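Side-chain contacts in Rho-class glutathione S-transferase (Laternula elliptica, PDB 3QAV), which probably transfers glutathione to electrophilic substrates, as other members of the cytosolic glutathione S-transferase superfamily do: residues Asn201-Asp204 and Ile209-Tyr212; Phe187-Val192 and Met215-Pro220; Leu43-Gln46 and Asp51-Glu54; Tyr119-Glu124 and Gly174-Lys179. All coordinates share one frame; numbering follows the deposited sequence.

Interaction 1 of 4, residues Asn201-Asp204 and Ile209-Tyr212; sequences NLKD and IFKY
K203 lies against one face of the F210 ring and makes a CH-pi contact with it. The atom over the face is CA of K203, 3.8 Å from the centroid of the F210 ring and 18° off the ring normal. It is offset from the centre toward the rim. CB and CG of K203 continue along the outer part of the ring, with K203 CB 4.1 Å from F210 CE1. Lysine chain and phenylalanine side chain run side by side and point the same way. The chain then bends at its last two torsions, and the ammonium end turns away from the helix.

The segment 201-204 belongs to the connection between helices 183-197 and 207-217 of the all-helical C-terminal domain of the GST fold. F210 sits in the first turns of the second helix, so the loop folds back on the helix it leads into.

The remaining contacts are apolar. L202 CD1 meets I209 CG2 at 3.7 Å, the two side chains crossing at a slant. L202 CB also lies 4.0 Å from F210 CB. L202 and I209 are buried, and both reach helix 183-197, L202 touching V196 and I209 touching V192. I209 also packs on W165.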
loop_
_atom_site.group_PDB
_atom_site.type_symbol
_atom_site.label_atom_id
_atom_site.label_comp_id
_atom_site.label_asym_id
_atom_site.label_seq_id
_atom_site.Cartn_x
_atom_site.Cartn_y
_atom_site.Cartn_z
ATOM N N ASN A 201 -16.865 -17.784 9.216
ATOM C CA ASN A 201 -18.053 -18.417 8.645
ATOM C C ASN A 201 -18.822 -17.290 7.977
ATOM O O ASN A 201 -19.627 -16.607 8.615
ATOM C CB ASN A 201 -18.900 -19.068 9.753
ATOM C CG ASN A 201 -20.095 -19.844 9.207
ATOM O OD1 ASN A 201 -20.857 -20.453 9.967
ATOM N ND2 ASN A 201 -20.266 -19.825 7.890
ATOM N N LEU A 202 -18.558 -17.108 6.688
ATOM C CA LEU A 202 -19.160 -16.044 5.892
ATOM C C LEU A 202 -20.484 -16.388 5.223
ATOM O O LEU A 202 -21.203 -15.492 4.774
ATOM C CB LEU A 202 -18.178 -15.615 4.800
ATOM C CG LEU A 202 -16.745 -15.303 5.227
ATOM C CD1 LEU A 202 -15.891 -15.021 3.991
ATOM C CD2 LEU A 202 -16.749 -14.121 6.177
ATOM N N LYS A 203 -20.802 -17.677 5.155
ATOM C CA LYS A 203 -22.018 -18.123 4.485
ATOM C C LYS A 203 -23.263 -17.261 4.659
ATOM O O LYS A 203 -23.845 -16.810 3.673
ATOM C CB LYS A 203 -22.357 -19.564 4.872
ATOM C CG LYS A 203 -23.636 -20.063 4.194
ATOM C CD LYS A 203 -23.741 -21.587 4.174
ATOM C CE LYS A 203 -23.776 -22.185 5.570
ATOM N NZ LYS A 203 -22.468 -22.064 6.273
ATOM N N ASP A 204 -23.671 -17.021 5.899
ATOM C CA ASP A 204 -24.878 -16.239 6.125
ATOM C C ASP A 204 -24.692 -14.760 6.459
ATOM O O ASP A 204 -25.554 -13.941 6.144
ATOM C CB ASP A 204 -25.721 -16.926 7.200
ATOM C CG ASP A 204 -26.109 -18.338 6.805
ATOM O OD1 ASP A 204 -26.830 -18.497 5.798
ATOM O OD2 ASP A 204 -25.687 -19.293 7.489
ATOM N N ILE A 209 -19.616 -12.312 -0.382
ATOM C CA ILE A 209 -18.191 -12.572 -0.263
ATOM C C ILE A 209 -18.000 -14.082 -0.295
ATOM O O ILE A 209 -17.094 -14.582 -0.957
ATOM C CB ILE A 209 -17.615 -12.003 1.045
ATOM C CG1 ILE A 209 -17.691 -10.469 1.014
ATOM C CG2 ILE A 209 -16.184 -12.492 1.238
ATOM C CD1 ILE A 209 -17.032 -9.776 2.189
ATOM N N PHE A 210 -18.872 -14.802 0.411
ATOM C CA PHE A 210 -18.816 -16.260 0.459
ATOM C C PHE A 210 -18.982 -16.842 -0.941
ATOM O O PHE A 210 -18.255 -17.750 -1.335
ATOM C CB PHE A 210 -19.913 -16.797 1.377
ATOM C CG PHE A 210 -19.907 -18.293 1.524
ATOM C CD1 PHE A 210 -20.921 -19.066 0.963
ATOM C CD2 PHE A 210 -18.902 -18.929 2.255
ATOM C CE1 PHE A 210 -20.939 -20.452 1.129
ATOM C CE2 PHE A 210 -18.913 -20.313 2.427
ATOM C CZ PHE A 210 -19.935 -21.075 1.862
ATOM N N LYS A 211 -19.947 -16.312 -1.685
ATOM C CA LYS A 211 -20.211 -16.754 -3.048
ATOM C C LYS A 211 -18.984 -16.460 -3.912
ATOM O O LYS A 211 -18.599 -17.261 -4.771
ATOM C CB LYS A 211 -21.438 -16.013 -3.586
ATOM C CG LYS A 211 -21.767 -16.264 -5.043
ATOM C CD LYS A 211 -23.012 -15.474 -5.437
ATOM C CE LYS A 211 -23.374 -15.687 -6.896
ATOM N NZ LYS A 211 -24.620 -14.964 -7.273
ATOM N N TYR A 212 -18.377 -15.300 -3.673
ATOM C CA TYR A 212 -17.183 -14.880 -4.402
ATOM C C TYR A 212 -16.058 -15.854 -4.077
ATOM O O TYR A 212 -15.363 -16.335 -4.966
ATOM C CB TYR A 212 -16.778 -13.462 -3.982
ATOM C CG TYR A 212 -15.442 -13.002 -4.547
ATOM C CD1 TYR A 212 -15.316 -12.611 -5.880
ATOM C CD2 TYR A 212 -14.301 -12.970 -3.742
ATOM C CE1 TYR A 212 -14.083 -12.199 -6.393
ATOM C CE2 TYR A 212 -13.073 -12.565 -4.240
ATOM C CZ TYR A 212 -12.967 -12.179 -5.560
ATOM O OH TYR A 212 -11.748 -11.766 -6.041
#

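Interaction 2 of 4, residues Phe187-Val192 and Met215-Pro220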
loop_
_atom_site.group_PDB
_atom_site.type_symbol
_atom_site.label_atom_id
_atom_site.label_comp_id
_atom_site.label_asym_id
_atom_site.label_seq_id
_atom_site.Cartn_x
_atom_site.Cartn_y
_atom_site.Cartn_z
ATOM N N PHE A 187 -5.450 -9.026 -5.730
ATOM C CA PHE A 187 -5.139 -8.421 -4.441
ATOM C C PHE A 187 -6.157 -8.810 -3.383
ATOM O O PHE A 187 -5.813 -9.077 -2.236
ATOM C CB PHE A 187 -5.129 -6.886 -4.559
ATOM C CG PHE A 187 -3.914 -6.324 -5.253
ATOM C CD1 PHE A 187 -3.530 -6.784 -6.505
ATOM C CD2 PHE A 187 -3.161 -5.317 -4.651
ATOM C CE1 PHE A 187 -2.410 -6.251 -7.150
ATOM C CE2 PHE A 187 -2.044 -4.777 -5.286
ATOM C CZ PHE A 187 -1.670 -5.247 -6.538
ATOM N N PHE A 188 -7.419 -8.846 -3.781
ATOM C CA PHE A 188 -8.505 -9.128 -2.847
ATOM C C PHE A 188 -8.644 -10.557 -2.344
ATOM O O PHE A 188 -8.614 -10.802 -1.146
ATOM C CB PHE A 188 -9.829 -8.690 -3.481
ATOM C CG PHE A 188 -11.012 -8.823 -2.569
ATOM C CD1 PHE A 188 -11.058 -8.131 -1.364
ATOM C CD2 PHE A 188 -12.090 -9.623 -2.925
ATOM C CE1 PHE A 188 -12.165 -8.235 -0.524
ATOM C CE2 PHE A 188 -13.201 -9.732 -2.090
ATOM C CZ PHE A 188 -13.236 -9.038 -0.892
ATOM N N PHE A 189 -8.800 -11.497 -3.266
ATOM C CA PHE A 189 -8.995 -12.893 -2.907
ATOM C C PHE A 189 -8.048 -13.476 -1.859
ATOM O O PHE A 189 -8.497 -14.076 -0.885
ATOM C CB PHE A 189 -8.951 -13.765 -4.156
ATOM C CG PHE A 189 -9.061 -15.219 -3.858
ATOM C CD1 PHE A 189 -10.290 -15.782 -3.536
ATOM C CD2 PHE A 189 -7.920 -16.020 -3.840
ATOM C CE1 PHE A 189 -10.381 -17.126 -3.198
ATOM C CE2 PHE A 189 -8.002 -17.351 -3.505
ATOM C CZ PHE A 189 -9.234 -17.909 -3.182
ATOM N N PRO A 190 -6.727 -13.339 -2.054
ATOM C CA PRO A 190 -5.820 -13.899 -1.046
ATOM C C PRO A 190 -6.201 -13.478 0.372
ATOM O O PRO A 190 -6.091 -14.257 1.324
ATOM C CB PRO A 190 -4.464 -13.352 -1.470
ATOM C CG PRO A 190 -4.581 -13.360 -2.974
ATOM C CD PRO A 190 -5.973 -12.783 -3.194
ATOM N N MET A 191 -6.647 -12.238 0.508
ATOM C CA MET A 191 -7.031 -11.733 1.812
ATOM C C MET A 191 -8.291 -12.431 2.304
ATOM O O MET A 191 -8.426 -12.715 3.493
ATOM C CB MET A 191 -7.220 -10.219 1.749
ATOM C CG MET A 191 -5.905 -9.498 1.482
ATOM S SD MET A 191 -6.070 -7.720 1.476
ATOM C CE MET A 191 -5.612 -7.340 3.141
ATOM N N VAL A 192 -9.212 -12.716 1.387
ATOM C CA VAL A 192 -10.437 -13.417 1.766
ATOM C C VAL A 192 -10.122 -14.884 2.112
ATOM O O VAL A 192 -10.639 -15.421 3.091
ATOM C CB VAL A 192 -11.495 -13.359 0.644
ATOM C CG1 VAL A 192 -12.736 -14.156 1.054
ATOM C CG2 VAL A 192 -11.891 -11.905 0.380
ATOM N N MET A 215 -16.619 -19.266 -5.787
ATOM C CA MET A 215 -16.347 -19.203 -7.218
ATOM C C MET A 215 -14.844 -19.195 -7.468
ATOM O O MET A 215 -14.332 -19.970 -8.277
ATOM C CB MET A 215 -16.952 -17.945 -7.845
ATOM C CG MET A 215 -16.317 -17.599 -9.191
ATOM S SD MET A 215 -16.907 -16.076 -9.928
ATOM C CE MET A 215 -16.003 -14.847 -8.957
ATOM N N MET A 216 -14.149 -18.303 -6.771
ATOM C CA MET A 216 -12.706 -18.166 -6.920
ATOM C C MET A 216 -11.946 -19.432 -6.531
ATOM O O MET A 216 -10.957 -19.783 -7.173
ATOM C CB MET A 216 -12.218 -16.974 -6.094
ATOM C CG MET A 216 -12.665 -15.630 -6.641
ATOM S SD MET A 216 -11.821 -15.161 -8.186
ATOM C CE MET A 216 -10.408 -14.245 -7.524
ATOM N N MET A 217 -12.405 -20.110 -5.482
ATOM C CA MET A 217 -11.765 -21.349 -5.030
ATOM C C MET A 217 -11.866 -22.465 -6.062
ATOM O O MET A 217 -11.156 -23.463 -5.969
ATOM C CB MET A 217 -12.386 -21.833 -3.725
ATOM C CG MET A 217 -11.811 -21.174 -2.498
ATOM S SD MET A 217 -10.064 -21.547 -2.301
ATOM C CE MET A 217 -10.165 -23.204 -1.581
ATOM N N ASP A 218 -12.762 -22.301 -7.028
ATOM C CA ASP A 218 -12.930 -23.294 -8.076
ATOM C C ASP A 218 -12.155 -22.891 -9.339
ATOM O O ASP A 218 -12.047 -23.663 -10.284
ATOM C CB ASP A 218 -14.421 -23.493 -8.385
ATOM C CG ASP A 218 -15.146 -24.295 -7.295
ATOM O OD1 ASP A 218 -14.686 -25.414 -6.977
ATOM O OD2 ASP A 218 -16.176 -23.818 -6.758
ATOM N N ARG A 219 -11.604 -21.684 -9.341
ATOM C CA ARG A 219 -10.829 -21.197 -10.474
ATOM C C ARG A 219 -9.496 -21.955 -10.495
ATOM O O ARG A 219 -8.736 -21.925 -9.529
ATOM C CB ARG A 219 -10.607 -19.692 -10.313
ATOM C CG ARG A 219 -10.206 -18.957 -11.575
ATOM C CD ARG A 219 -10.055 -17.459 -11.288
ATOM N NE ARG A 219 -9.508 -16.752 -12.439
ATOM C CZ ARG A 219 -10.221 -16.359 -13.486
ATOM N NH1 ARG A 219 -9.622 -15.731 -14.491
ATOM N NH2 ARG A 219 -11.532 -16.573 -13.518
ATOM N N PRO A 220 -9.192 -22.647 -11.607
ATOM C CA PRO A 220 -7.949 -23.419 -11.733
ATOM C C PRO A 220 -6.643 -22.766 -11.271
ATOM O O PRO A 220 -5.821 -23.426 -10.628
ATOM C CB PRO A 220 -7.930 -23.815 -13.213
ATOM C CG PRO A 220 -8.792 -22.780 -13.874
ATOM C CD PRO A 220 -9.908 -22.596 -12.895
#
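The F189 ring meets two methionines of helix 207-217. M217 SD is at its edge, in the ring plane, 5.2 Å from the centroid of the F189 ring. This is a Met-aromatic contact of the edge type, and M217 SD comes within 3.8 Å of F189 CZ. M216 approaches the ring obliquely. Its CB sits 3.4 Å from F189 CD1 and equally close to CE1.

F189 and M216 run alongside each other, pointing opposite ways. M216 bends at chi2 (-71°) and again at chi3 (-91°). This folds its methyl back toward the root of the phenylalanine, with M216 CE 3.7 Å from F189 CB. M217 instead lies roughly perpendicular to F189.

F189 extends from helix 183-197 with CG anti to the backbone N (chi1 176°), which carries the ring across to the end of helix 207-217, also in the C-terminal domain. W39 of helix 36-47 meets F189 edge-to-face, bringing the N-terminal domain to the same ring.

No hydrogen bond links the two segments. Their contact is apolar and dispersive, with the polarisable sulfur of M217 set beside the ring's hydrogen-bearing edge, where a weak electrostatic attraction probably adds to the packing.

Interaction 3 of 4, residues Leu43-Gln46 and Asp51-Glu54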
loop_
_atom_site.group_PDB
_atom_site.type_symbol
_atom_site.label_atom_id
_atom_site.label_comp_id
_atom_site.label_asym_id
_atom_site.label_seq_id
_atom_site.Cartn_x
_atom_site.Cartn_y
_atom_site.Cartn_z
ATOM N N LEU A 43 -0.480 -15.659 -8.711
ATOM C CA LEU A 43 -1.749 -15.550 -9.419
ATOM C C LEU A 43 -1.589 -14.790 -10.725
ATOM O O LEU A 43 -2.139 -15.184 -11.746
ATOM C CB LEU A 43 -2.799 -14.860 -8.541
ATOM C CG LEU A 43 -3.466 -15.735 -7.479
ATOM C CD1 LEU A 43 -4.531 -14.931 -6.755
ATOM C CD2 LEU A 43 -4.101 -16.949 -8.148
ATOM N N VAL A 44 -0.853 -13.688 -10.692
ATOM C CA VAL A 44 -0.630 -12.909 -11.909
ATOM C C VAL A 44 0.097 -13.763 -12.949
ATOM O O VAL A 44 -0.287 -13.790 -14.111
ATOM C CB VAL A 44 0.220 -11.652 -11.631
ATOM C CG1 VAL A 44 0.618 -10.986 -12.950
ATOM C CG2 VAL A 44 -0.558 -10.685 -10.774
ATOM N N LEU A 45 1.152 -14.455 -12.524
ATOM C CA LEU A 45 1.916 -15.307 -13.428
ATOM C C LEU A 45 1.047 -16.413 -14.035
ATOM O O LEU A 45 1.085 -16.647 -15.239
ATOM C CB LEU A 45 3.103 -15.940 -12.689
ATOM C CG LEU A 45 4.273 -15.027 -12.304
ATOM C CD1 LEU A 45 5.165 -15.750 -11.287
ATOM C CD2 LEU A 45 5.063 -14.637 -13.553
ATOM N N GLN A 46 0.270 -17.087 -13.189
ATOM C CA GLN A 46 -0.604 -18.166 -13.634
ATOM C C GLN A 46 -1.700 -17.644 -14.563
ATOM O O GLN A 46 -1.925 -18.197 -15.637
ATOM C CB GLN A 46 -1.252 -18.852 -12.431
ATOM C CG GLN A 46 -0.309 -19.669 -11.547
ATOM C CD GLN A 46 0.127 -20.978 -12.182
ATOM O OE1 GLN A 46 -0.670 -21.669 -12.814
ATOM N NE2 GLN A 46 1.393 -21.334 -11.998
ATOM N N ASP A 51 5.445 -18.637 -18.084
ATOM C CA ASP A 51 6.242 -19.735 -17.556
ATOM C C ASP A 51 7.313 -19.131 -16.649
ATOM O O ASP A 51 7.983 -18.171 -17.035
ATOM C CB ASP A 51 6.911 -20.509 -18.698
ATOM C CG ASP A 51 7.403 -21.884 -18.266
ATOM O OD1 ASP A 51 8.334 -22.412 -18.912
ATOM O OD2 ASP A 51 6.852 -22.443 -17.289
ATOM N N TYR A 52 7.480 -19.691 -15.453
ATOM C CA TYR A 52 8.470 -19.173 -14.511
ATOM C C TYR A 52 9.113 -20.246 -13.645
ATOM O O TYR A 52 8.544 -21.319 -13.446
ATOM C CB TYR A 52 7.831 -18.133 -13.583
ATOM C CG TYR A 52 6.736 -18.696 -12.696
ATOM C CD1 TYR A 52 5.416 -18.753 -13.132
ATOM C CD2 TYR A 52 7.028 -19.197 -11.428
ATOM C CE1 TYR A 52 4.417 -19.288 -12.332
ATOM C CE2 TYR A 52 6.035 -19.740 -10.621
ATOM C CZ TYR A 52 4.732 -19.781 -11.078
ATOM O OH TYR A 52 3.738 -20.306 -10.278
ATOM N N ASP A 53 10.307 -19.942 -13.139
ATOM C CA ASP A 53 11.027 -20.833 -12.243
ATOM C C ASP A 53 10.680 -20.325 -10.853
ATOM O O ASP A 53 10.229 -19.189 -10.703
ATOM C CB ASP A 53 12.540 -20.729 -12.448
ATOM C CG ASP A 53 12.982 -21.230 -13.805
ATOM O OD1 ASP A 53 12.523 -22.317 -14.218
ATOM O OD2 ASP A 53 13.799 -20.544 -14.454
ATOM N N GLU A 54 10.911 -21.143 -9.836
ATOM C CA GLU A 54 10.575 -20.735 -8.482
ATOM C C GLU A 54 11.389 -21.454 -7.420
ATOM O O GLU A 54 11.886 -22.556 -7.640
ATOM C CB GLU A 54 9.103 -21.024 -8.211
ATOM C CG GLU A 54 8.862 -22.475 -7.819
ATOM C CD GLU A 54 7.394 -22.827 -7.716
ATOM O OE1 GLU A 54 6.583 -21.929 -7.413
ATOM O OE2 GLU A 54 7.053 -24.009 -7.928
#
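L45 and Q46 approach the Y52 ring in different ways, one over a face and one at the edge. L45 CD1 stands over the centre of the Y52 ring in a CH-pi contact, 3.6 Å from its centroid. The leucine lies obliquely over the tyrosine, and L45 CB is 3.6 Å from Y52 CE1.

Q46 comes to the hydroxyl end of the ring at about a right angle. Its amide plane is turned 86° from the ring plane. NE2 of Q46 donates a hydrogen bond to Y52 OH over 3.1 Å, with an N-H...O angle of 155°. The hydroxyl lies nearly in the amide plane. A bend at chi2 (-73°) brings the amide across to the tyrosine.

Helix 36-47 and strand 53-56 belong to the beta-alpha-beta unit that opens the thioredoxin-like N-terminal domain of GSTs. Y52 stands just before the strand and ties the helix to it. Y52 also touches V29 of strand 28-31, and L45 continues onto L98 of helix 91-101.

L45 supplies apolar cover on one face of the ring, while the bond from Q46 gives the phenol oxygen a polar partner and restrains where the ring's far end can move.

Interaction 4 of 4, residues Tyr119-Glu124 and Gly174-Lys179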
loop_
_atom_site.group_PDB
_atom_site.type_symbol
_atom_site.label_atom_id
_atom_site.label_comp_id
_atom_site.label_asym_id
_atom_site.label_seq_id
_atom_site.Cartn_x
_atom_site.Cartn_y
_atom_site.Cartn_z
ATOM N N TYR A 119 -7.931 -0.083 -10.146
ATOM C CA TYR A 119 -6.873 0.463 -9.295
ATOM C C TYR A 119 -7.475 0.802 -7.923
ATOM O O TYR A 119 -6.894 0.495 -6.890
ATOM C CB TYR A 119 -6.283 1.737 -9.917
ATOM C CG TYR A 119 -5.301 1.522 -11.063
ATOM C CD1 TYR A 119 -5.429 2.234 -12.259
ATOM C CD2 TYR A 119 -4.208 0.659 -10.928
ATOM C CE1 TYR A 119 -4.495 2.097 -13.293
ATOM C CE2 TYR A 119 -3.258 0.516 -11.957
ATOM C CZ TYR A 119 -3.410 1.238 -13.132
ATOM O OH TYR A 119 -2.479 1.109 -14.140
ATOM N N GLN A 120 -8.644 1.433 -7.910
ATOM C CA GLN A 120 -9.278 1.773 -6.636
ATOM C C GLN A 120 -9.431 0.534 -5.747
ATOM O O GLN A 120 -9.001 0.535 -4.588
ATOM C CB GLN A 120 -10.656 2.415 -6.864
ATOM C CG GLN A 120 -11.536 2.483 -5.609
ATOM C CD GLN A 120 -11.031 3.460 -4.544
ATOM O OE1 GLN A 120 -11.361 3.333 -3.356
ATOM N NE2 GLN A 120 -10.251 4.446 -4.966
ATOM N N ARG A 121 -10.036 -0.520 -6.285
ATOM C CA ARG A 121 -10.237 -1.745 -5.507
ATOM C C ARG A 121 -8.911 -2.378 -5.057
ATOM O O ARG A 121 -8.778 -2.778 -3.907
ATOM C CB ARG A 121 -11.068 -2.746 -6.313
ATOM C CG ARG A 121 -12.504 -2.276 -6.595
ATOM C CD ARG A 121 -13.396 -2.368 -5.353
ATOM N NE ARG A 121 -13.440 -1.147 -4.554
ATOM C CZ ARG A 121 -14.364 -0.195 -4.667
ATOM N NH1 ARG A 121 -14.309 0.880 -3.881
ATOM N NH2 ARG A 121 -15.345 -0.311 -5.556
ATOM N N MET A 122 -7.937 -2.456 -5.961
ATOM C CA MET A 122 -6.626 -3.020 -5.639
ATOM C C MET A 122 -6.019 -2.438 -4.360
ATOM O O MET A 122 -5.757 -3.154 -3.391
ATOM C CB MET A 122 -5.631 -2.754 -6.775
ATOM C CG MET A 122 -5.796 -3.601 -8.007
ATOM S SD MET A 122 -4.834 -2.895 -9.366
ATOM C CE MET A 122 -3.186 -2.905 -8.669
ATOM N N PHE A 123 -5.787 -1.130 -4.380
ATOM C CA PHE A 123 -5.170 -0.429 -3.259
ATOM C C PHE A 123 -6.038 -0.298 -2.014
ATOM O O PHE A 123 -5.523 -0.169 -0.910
ATOM C CB PHE A 123 -4.662 0.932 -3.759
ATOM C CG PHE A 123 -3.683 0.802 -4.913
ATOM C CD1 PHE A 123 -3.997 1.283 -6.179
ATOM C CD2 PHE A 123 -2.478 0.124 -4.739
ATOM C CE1 PHE A 123 -3.130 1.084 -7.260
ATOM C CE2 PHE A 123 -1.608 -0.081 -5.807
ATOM C CZ PHE A 123 -1.933 0.399 -7.073
ATOM N N GLU A 124 -7.353 -0.355 -2.183
ATOM C CA GLU A 124 -8.244 -0.273 -1.033
ATOM C C GLU A 124 -8.154 -1.564 -0.204
ATOM O O GLU A 124 -8.466 -1.566 0.994
ATOM C CB GLU A 124 -9.685 -0.045 -1.495
ATOM C CG GLU A 124 -10.684 0.173 -0.361
ATOM C CD GLU A 124 -12.088 0.425 -0.875
ATOM O OE1 GLU A 124 -12.239 0.663 -2.091
ATOM O OE2 GLU A 124 -13.040 0.400 -0.065
ATOM N N GLY A 174 -20.395 -10.141 -9.670
ATOM C CA GLY A 174 -19.365 -11.051 -10.136
ATOM C C GLY A 174 -18.045 -10.983 -9.387
ATOM O O GLY A 174 -17.857 -11.675 -8.384
ATOM N N PHE A 175 -17.125 -10.158 -9.878
ATOM C CA PHE A 175 -15.815 -10.019 -9.252
ATOM C C PHE A 175 -15.756 -8.763 -8.374
ATOM O O PHE A 175 -16.746 -8.039 -8.259
ATOM C CB PHE A 175 -14.741 -10.031 -10.337
ATOM C CG PHE A 175 -14.699 -11.326 -11.112
ATOM C CD1 PHE A 175 -13.854 -12.366 -10.720
ATOM C CD2 PHE A 175 -15.540 -11.525 -12.206
ATOM C CE1 PHE A 175 -13.851 -13.584 -11.407
ATOM C CE2 PHE A 175 -15.543 -12.742 -12.900
ATOM C CZ PHE A 175 -14.696 -13.772 -12.498
ATOM N N VAL A 176 -14.613 -8.496 -7.757
ATOM C CA VAL A 176 -14.517 -7.368 -6.831
ATOM C C VAL A 176 -14.542 -5.940 -7.392
ATOM O O VAL A 176 -14.892 -5.003 -6.670
ATOM C CB VAL A 176 -13.280 -7.538 -5.911
ATOM C CG1 VAL A 176 -12.009 -7.102 -6.649
ATOM C CG2 VAL A 176 -13.484 -6.755 -4.609
ATOM N N ALA A 177 -14.196 -5.764 -8.663
ATOM C CA ALA A 177 -14.193 -4.427 -9.260
ATOM C C ALA A 177 -15.084 -4.309 -10.496
ATOM O O ALA A 177 -15.653 -3.250 -10.764
ATOM C CB ALA A 177 -12.764 -4.017 -9.615
ATOM N N THR A 178 -15.198 -5.399 -11.246
ATOM C CA THR A 178 -16.014 -5.411 -12.453
ATOM C C THR A 178 -16.640 -6.790 -12.586
ATOM O O THR A 178 -16.503 -7.627 -11.701
ATOM C CB THR A 178 -15.162 -5.160 -13.705
ATOM O OG1 THR A 178 -14.330 -6.298 -13.937
ATOM C CG2 THR A 178 -14.270 -3.942 -13.523
ATOM N N LYS A 179 -17.321 -7.034 -13.698
ATOM C CA LYS A 179 -17.938 -8.337 -13.926
ATOM C C LYS A 179 -16.930 -9.321 -14.528
ATOM O O LYS A 179 -17.287 -10.426 -14.938
ATOM C CB LYS A 179 -19.155 -8.193 -14.843
ATOM C CG LYS A 179 -20.317 -7.474 -14.187
ATOM C CD LYS A 179 -21.480 -7.302 -15.144
ATOM C CE LYS A 179 -22.614 -6.528 -14.486
ATOM N NZ LYS A 179 -23.147 -7.234 -13.282
HETATM O O HOH W 1 -16.290 -2.611 -6.676
#
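R121 bends at chi2 (-75°) and chi3 (92°), and the folded chain carries its middle over the loop 174-179 while the guanidinium swings back to its own helix. At the bend, R121 CG packs on A177 CB at 3.5 Å. R121 CD lies 3.3 Å from V176 O.

The guanidinium grips E124 side-on, with NE and NH1 both reaching one oxygen. R121 NH1 gives E124 OE1 the shorter bond of the salt bridge, 2.7 Å and 164° at the hydrogen. E124 OE1 accepts this bond with its syn lone pair, on the side of the other carboxylate oxygen. R121 NE reaches the same E124 OE1 at 3.3 Å, less directly, from above the carboxylate plane. In both bonds the oxygen lies in the guanidinium plane. The two residues are three apart on helix 112-124, about one turn, so the salt bridge runs along the helix and fixes the rotation of the guanidinium.

Helix 112-124 is here joined to the connection between helices 148-172 and 183-197, within the all-helical C-terminal domain of the GST fold. The connection has no regular secondary structure at V176 and A177. Both residues and R121 are buried.

One water bridges the segments. It accepts from R121 NH2 at 2.7 Å and donates to V176 O at 2.8 Å, satisfying that buried carbonyl. Y168 of helix 148-172 makes a cation-pi contact with R121, and its hydroxyl bonds to E124 OE2. That same oxygen forms a salt bridge with R75 of the second subunit, which takes the charged network to the dimer interface.

Interactions 1 and 2 share helix 207-217 and touch, with Y212 CE2 3.4 Å from F188 CD2; their centres are 12 Å apart. Interaction 4 joins the same helical body. F188 CD2 packs on V176 CG2 at 3.6 Å, and M215 CE meets F175 CE1 at 3.5 Å. Interaction 3 is in the N-terminal domain, its centre 16 Å from that of interaction 2. The two touch across the domain boundary through P190 and L43. Interaction 3 does not reach the glutathione-binding residues: the L45 side chain is about 11 Å from that of S91 and about 12 Å from that of V78. No glutathione is bound to this chain. Interactions 1, 2 and 4 lie away from the site.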